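Local coordinates for protein polyketide biosynthesis enoyl-CoA isomerase PksI (Bacillus subtilis, PDB 4Q1K) that decarboxylates the 3-methylglutaconyl group tethered to PksL to a 3-methylcrotonyl group during biosynthesis of the antibiotic bacillaene, and works as a homotrimer, at residues 69-74 with 114-119; 127-131 with 146-150. The protein carries 1 engineered substitution. One frame throughout, in Å; residues are numbered along the deposited sequence.

Interaction 1: 69-74 with 114-119; sequences YKAVIL and IPVIAA
V72 and I117 lie at the middle of a parallel ladder between strands 71-74 and 116-119, whose short axes come within 4.6 Å and differ in direction by 20°. Four backbone hydrogen bonds alternate along it. V72 N gives to P115 O, L74 N to I117 O and A119 N to L74 O. The bond from I117 N to V72 O is 2.7 Å long and nearly straight, 173° at the hydrogen. P115 fits the start of the ladder: its ring nitrogen has no hydrogen to give, and the hydrogen bonding here takes its carbonyl alone.

The tight packing lies where I114 enters. Its chi1 of 55° sets CG1 between the backbone N and the carbonyl carbon, and the extended chain beyond carries CD1 to 3.5 Å from both Y69 CB and V72 CG2. The I114 and V72 side chains cross nearly at right angles. Farther along, the beta-branched residues favour extended backbone and meet more lightly: V72 CB lies 4.1 Å from V116 CG2, and on the other face I73 CG2 reaches A119 CB at 4.0 Å. The looser side is the K70 side chain, partly exposed and directed away from 114-119, although K70 O packs near P115 CD; K70 NZ bonds to the carbonyls of K218 and A216.

L205, V209 and A208 of helix 201-215 cover the I73, I117 and A119 face, A208 touching both I117 and A119. Strand 34-39 flanks 71-74 in the sheet, helix 220-252 packs against K70 and I114, and L179 of a second subunit touches P115.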
loop_
_atom_site.group_PDB
_atom_site.type_symbol
_atom_site.label_atom_id
_atom_site.label_comp_id
_atom_site.label_asym_id
_atom_site.label_seq_id
_atom_site.Cartn_x
_atom_site.Cartn_y
_atom_site.Cartn_z
ATOM N N TYR B 69 11.072 -29.080 -6.511
ATOM C CA TYR B 69 11.033 -28.313 -5.292
ATOM C C TYR B 69 9.739 -27.502 -5.276
ATOM O O TYR B 69 9.200 -27.138 -6.304
ATOM C CB TYR B 69 12.201 -27.366 -5.082
ATOM C CG TYR B 69 13.460 -28.158 -4.943
ATOM C CD1 TYR B 69 13.661 -28.979 -3.829
ATOM C CD2 TYR B 69 14.371 -28.204 -5.998
ATOM C CE1 TYR B 69 14.802 -29.761 -3.732
ATOM C CE2 TYR B 69 15.529 -28.953 -5.888
ATOM C CZ TYR B 69 15.708 -29.738 -4.748
ATOM O OH TYR B 69 16.855 -30.490 -4.620
ATOM N N LYS B 70 9.239 -27.266 -4.072
ATOM C CA LYS B 70 8.051 -26.425 -3.861
ATOM C C LYS B 70 8.370 -25.020 -3.299
ATOM O O LYS B 70 7.535 -24.063 -3.436
ATOM C CB LYS B 70 7.088 -27.152 -2.857
ATOM C CG LYS B 70 6.368 -28.352 -3.589
ATOM C CD LYS B 70 5.684 -29.275 -2.579
ATOM C CE LYS B 70 4.993 -30.453 -3.300
ATOM N NZ LYS B 70 4.233 -31.118 -2.193
ATOM N N ALA B 71 9.523 -24.906 -2.629
ATOM C CA ALA B 71 9.877 -23.601 -2.044
ATOM C C ALA B 71 11.370 -23.502 -2.014
ATOM O O ALA B 71 12.066 -24.484 -1.735
ATOM C CB ALA B 71 9.374 -23.508 -0.568
ATOM N N VAL B 72 11.842 -22.277 -2.180
ATOM C CA VAL B 72 13.238 -21.987 -2.071
ATOM C C VAL B 72 13.470 -21.011 -0.913
ATOM O O VAL B 72 12.693 -20.046 -0.765
ATOM C CB VAL B 72 13.744 -21.230 -3.351
ATOM C CG1 VAL B 72 15.212 -20.801 -3.182
ATOM C CG2 VAL B 72 13.434 -22.045 -4.649
ATOM N N ILE B 73 14.489 -21.270 -0.082
ATOM C CA ILE B 73 14.890 -20.298 0.954
ATOM C C ILE B 73 16.252 -19.716 0.524
ATOM O O ILE B 73 17.200 -20.455 0.412
ATOM C CB ILE B 73 15.056 -20.979 2.325
ATOM C CG1 ILE B 73 13.733 -21.668 2.786
ATOM C CG2 ILE B 73 15.574 -19.972 3.377
ATOM C CD1 ILE B 73 13.935 -22.604 3.999
ATOM N N LEU B 74 16.272 -18.410 0.321
ATOM C CA LEU B 74 17.478 -17.637 -0.060
ATOM C C LEU B 74 17.945 -16.925 1.227
ATOM O O LEU B 74 17.163 -16.195 1.865
ATOM C CB LEU B 74 17.201 -16.596 -1.163
ATOM C CG LEU B 74 18.321 -15.626 -1.519
ATOM C CD1 LEU B 74 19.488 -16.499 -2.099
ATOM C CD2 LEU B 74 17.799 -14.690 -2.599
ATOM N N ILE B 114 9.003 -21.318 -8.702
ATOM C CA ILE B 114 8.394 -21.652 -7.394
ATOM C C ILE B 114 8.566 -20.481 -6.398
ATOM O O ILE B 114 9.380 -19.579 -6.593
ATOM C CB ILE B 114 8.922 -22.970 -6.872
ATOM C CG1 ILE B 114 10.444 -22.985 -6.792
ATOM C CG2 ILE B 114 8.327 -24.086 -7.728
ATOM C CD1 ILE B 114 11.045 -24.207 -6.089
ATOM N N PRO B 115 7.805 -20.494 -5.301
ATOM C CA PRO B 115 7.911 -19.415 -4.319
ATOM C C PRO B 115 9.304 -19.385 -3.696
ATOM O O PRO B 115 9.912 -20.450 -3.405
ATOM C CB PRO B 115 6.902 -19.870 -3.229
ATOM C CG PRO B 115 5.829 -20.551 -3.995
ATOM C CD PRO B 115 6.588 -21.340 -5.054
ATOM N N VAL B 116 9.829 -18.172 -3.568
ATOM C CA VAL B 116 11.146 -18.008 -2.926
ATOM C C VAL B 116 10.893 -17.163 -1.621
ATOM O O VAL B 116 10.157 -16.155 -1.663
ATOM C CB VAL B 116 12.062 -17.183 -3.824
ATOM C CG1 VAL B 116 13.413 -16.907 -3.168
ATOM C CG2 VAL B 116 12.205 -17.948 -5.195
ATOM N N ILE B 117 11.507 -17.605 -0.526
ATOM C CA ILE B 117 11.496 -16.854 0.748
ATOM C C ILE B 117 12.892 -16.248 0.900
ATOM O O ILE B 117 13.883 -16.984 1.008
ATOM C CB ILE B 117 11.237 -17.818 1.911
ATOM C CG1 ILE B 117 9.865 -18.493 1.681
ATOM C CG2 ILE B 117 11.398 -17.105 3.317
ATOM C CD1 ILE B 117 9.781 -19.808 2.465
ATOM N N ALA B 118 12.960 -14.934 0.932
ATOM C CA ALA B 118 14.242 -14.236 1.234
ATOM C C ALA B 118 14.330 -14.106 2.770
ATOM O O ALA B 118 13.608 -13.269 3.405
ATOM C CB ALA B 118 14.209 -12.819 0.662
ATOM N N ALA B 119 15.100 -15.007 3.364
ATOM C CA ALA B 119 15.284 -15.013 4.843
ATOM C C ALA B 119 16.505 -14.069 5.096
ATOM O O ALA B 119 17.679 -14.531 5.115
ATOM C CB ALA B 119 15.569 -16.459 5.293
#

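Interaction 2: 127-131 with 146-150; sequences GGFVM and YTANF
Y146 CB stands over one face of the F129 ring in a CH-pi contact, 4.1 Å from its centroid and 21° off the normal. The two rings themselves meet obliquely, centroids 5.8 Å apart and planes at 37°. With CG anti to the backbone N (chi1 -178°), F129 extends from helix 127-131 to the strand, where its CD2 also lies 3.7 Å from T147 O. A broad, flat phenyl suits this place, since one ring can cover both a side chain and a stretch of backbone.

Apolar contact at the other end is made by F150, whose ring edge receives V130 CG2 nearly in plane, 3.9 Å from F150 CZ. F150 CZ also comes within 3.7 Å of the backbone N of G127, at the start of the helix.

Polar groups find partners elsewhere: Y146 OH bonds to M120 O and S141 N, and T147 OG1 to G182 O.

F150 lies about 6 Å, side chain to side chain, from the active-site H249. Helix 161-169 packs on V130 and F150, helix 171-180 on A148, and strand 145-147 runs between strands 123-125 and 183-185.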
loop_
_atom_site.group_PDB
_atom_site.type_symbol
_atom_site.label_atom_id
_atom_site.label_comp_id
_atom_site.label_asym_id
_atom_site.label_seq_id
_atom_site.Cartn_x
_atom_site.Cartn_y
_atom_site.Cartn_z
ATOM N N GLY B 127 22.021 -3.330 -3.856
ATOM C CA GLY B 127 21.568 -4.447 -4.731
ATOM C C GLY B 127 21.197 -5.711 -3.974
ATOM O O GLY B 127 20.319 -6.471 -4.449
ATOM N N GLY B 128 21.898 -5.947 -2.853
ATOM C CA GLY B 128 21.658 -7.100 -1.969
ATOM C C GLY B 128 20.219 -7.043 -1.380
ATOM O O GLY B 128 19.487 -8.061 -1.397
ATOM N N PHE B 129 19.791 -5.869 -0.916
ATOM C CA PHE B 129 18.412 -5.649 -0.410
ATOM C C PHE B 129 17.426 -5.802 -1.528
ATOM O O PHE B 129 16.404 -6.514 -1.396
ATOM C CB PHE B 129 18.357 -4.245 0.191
ATOM C CG PHE B 129 17.013 -3.848 0.824
ATOM C CD1 PHE B 129 16.355 -4.676 1.728
ATOM C CD2 PHE B 129 16.520 -2.564 0.600
ATOM C CE1 PHE B 129 15.145 -4.262 2.289
ATOM C CE2 PHE B 129 15.310 -2.116 1.180
ATOM C CZ PHE B 129 14.644 -2.997 2.053
ATOM N N VAL B 130 17.712 -5.191 -2.683
ATOM C CA VAL B 130 16.750 -5.233 -3.768
ATOM C C VAL B 130 16.564 -6.686 -4.297
ATOM O O VAL B 130 15.416 -7.119 -4.586
ATOM C CB VAL B 130 17.283 -4.323 -4.936
ATOM C CG1 VAL B 130 16.451 -4.552 -6.209
ATOM C CG2 VAL B 130 17.267 -2.904 -4.332
ATOM N N MET B 131 17.678 -7.426 -4.400
ATOM C CA MET B 131 17.549 -8.824 -4.847
ATOM C C MET B 131 16.604 -9.605 -3.930
ATOM O O MET B 131 15.763 -10.420 -4.435
ATOM C CB MET B 131 18.937 -9.511 -4.890
ATOM C CG MET B 131 18.757 -11.027 -5.148
ATOM S SD MET B 131 20.438 -11.792 -5.066
ATOM C CE MET B 131 20.752 -11.617 -3.308
ATOM N N TYR B 146 19.087 -2.301 6.704
ATOM C CA TYR B 146 18.567 -2.441 5.306
ATOM C C TYR B 146 18.664 -1.081 4.664
ATOM O O TYR B 146 18.274 -0.093 5.255
ATOM C CB TYR B 146 17.134 -2.975 5.271
ATOM C CG TYR B 146 17.127 -4.360 5.958
ATOM C CD1 TYR B 146 17.599 -5.488 5.300
ATOM C CD2 TYR B 146 16.693 -4.485 7.299
ATOM C CE1 TYR B 146 17.709 -6.719 5.975
ATOM C CE2 TYR B 146 16.771 -5.696 7.970
ATOM C CZ TYR B 146 17.332 -6.812 7.300
ATOM O OH TYR B 146 17.380 -8.015 7.900
ATOM N N THR B 147 19.203 -1.024 3.434
ATOM C CA THR B 147 19.264 0.323 2.826
ATOM C C THR B 147 19.244 0.147 1.290
ATOM O O THR B 147 19.802 -0.799 0.775
ATOM C CB THR B 147 20.520 1.072 3.261
ATOM O OG1 THR B 147 20.651 2.294 2.533
ATOM C CG2 THR B 147 21.773 0.255 2.926
ATOM N N ALA B 148 18.576 1.053 0.580
ATOM C CA ALA B 148 18.768 1.104 -0.904
ATOM C C ALA B 148 19.689 2.293 -1.080
ATOM O O ALA B 148 19.210 3.475 -1.186
ATOM C CB ALA B 148 17.405 1.371 -1.551
ATOM N N ASN B 149 20.983 2.041 -0.860
ATOM C CA ASN B 149 21.941 3.175 -0.663
ATOM C C ASN B 149 22.583 3.826 -1.933
ATOM O O ASN B 149 23.417 4.682 -1.759
ATOM C CB ASN B 149 23.037 2.761 0.317
ATOM C CG ASN B 149 23.953 1.709 -0.216
ATOM O OD1 ASN B 149 23.684 1.092 -1.257
ATOM N ND2 ASN B 149 25.068 1.472 0.498
ATOM N N PHE B 150 22.107 3.468 -3.120
ATOM C CA PHE B 150 22.541 3.948 -4.446
ATOM C C PHE B 150 22.803 5.443 -4.413
ATOM O O PHE B 150 23.901 5.911 -4.754
ATOM C CB PHE B 150 21.451 3.613 -5.499
ATOM C CG PHE B 150 20.996 2.168 -5.428
ATOM C CD1 PHE B 150 21.772 1.146 -5.985
ATOM C CD2 PHE B 150 19.822 1.840 -4.741
ATOM C CE1 PHE B 150 21.368 -0.204 -5.927
ATOM C CE2 PHE B 150 19.410 0.497 -4.674
ATOM C CZ PHE B 150 20.149 -0.500 -5.278
#

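Overall arrangement
After strands 25-31 and 34-39 and helix 50-65, the chain forms strand 71-75, passes through helices 87-94 and 108-111, and returns as the parallel strand 116-120, so interaction 1 closes a loop of 39 residues between neighbouring parallel strands of the six-stranded sheet. Strand 123-125 then leads into helix 127-133, and after strand 137-141 the chain comes back at 146-150, where interaction 2 closes a shorter loop of 14 residues. The two loops follow in series, neither nesting nor crossing, with centres about 19 Å apart. Interaction 1 joins two adjacent strands of the larger sheet; interaction 2 ties helix 127-133 to the three-stranded sheet, both within the crotonase-like fold.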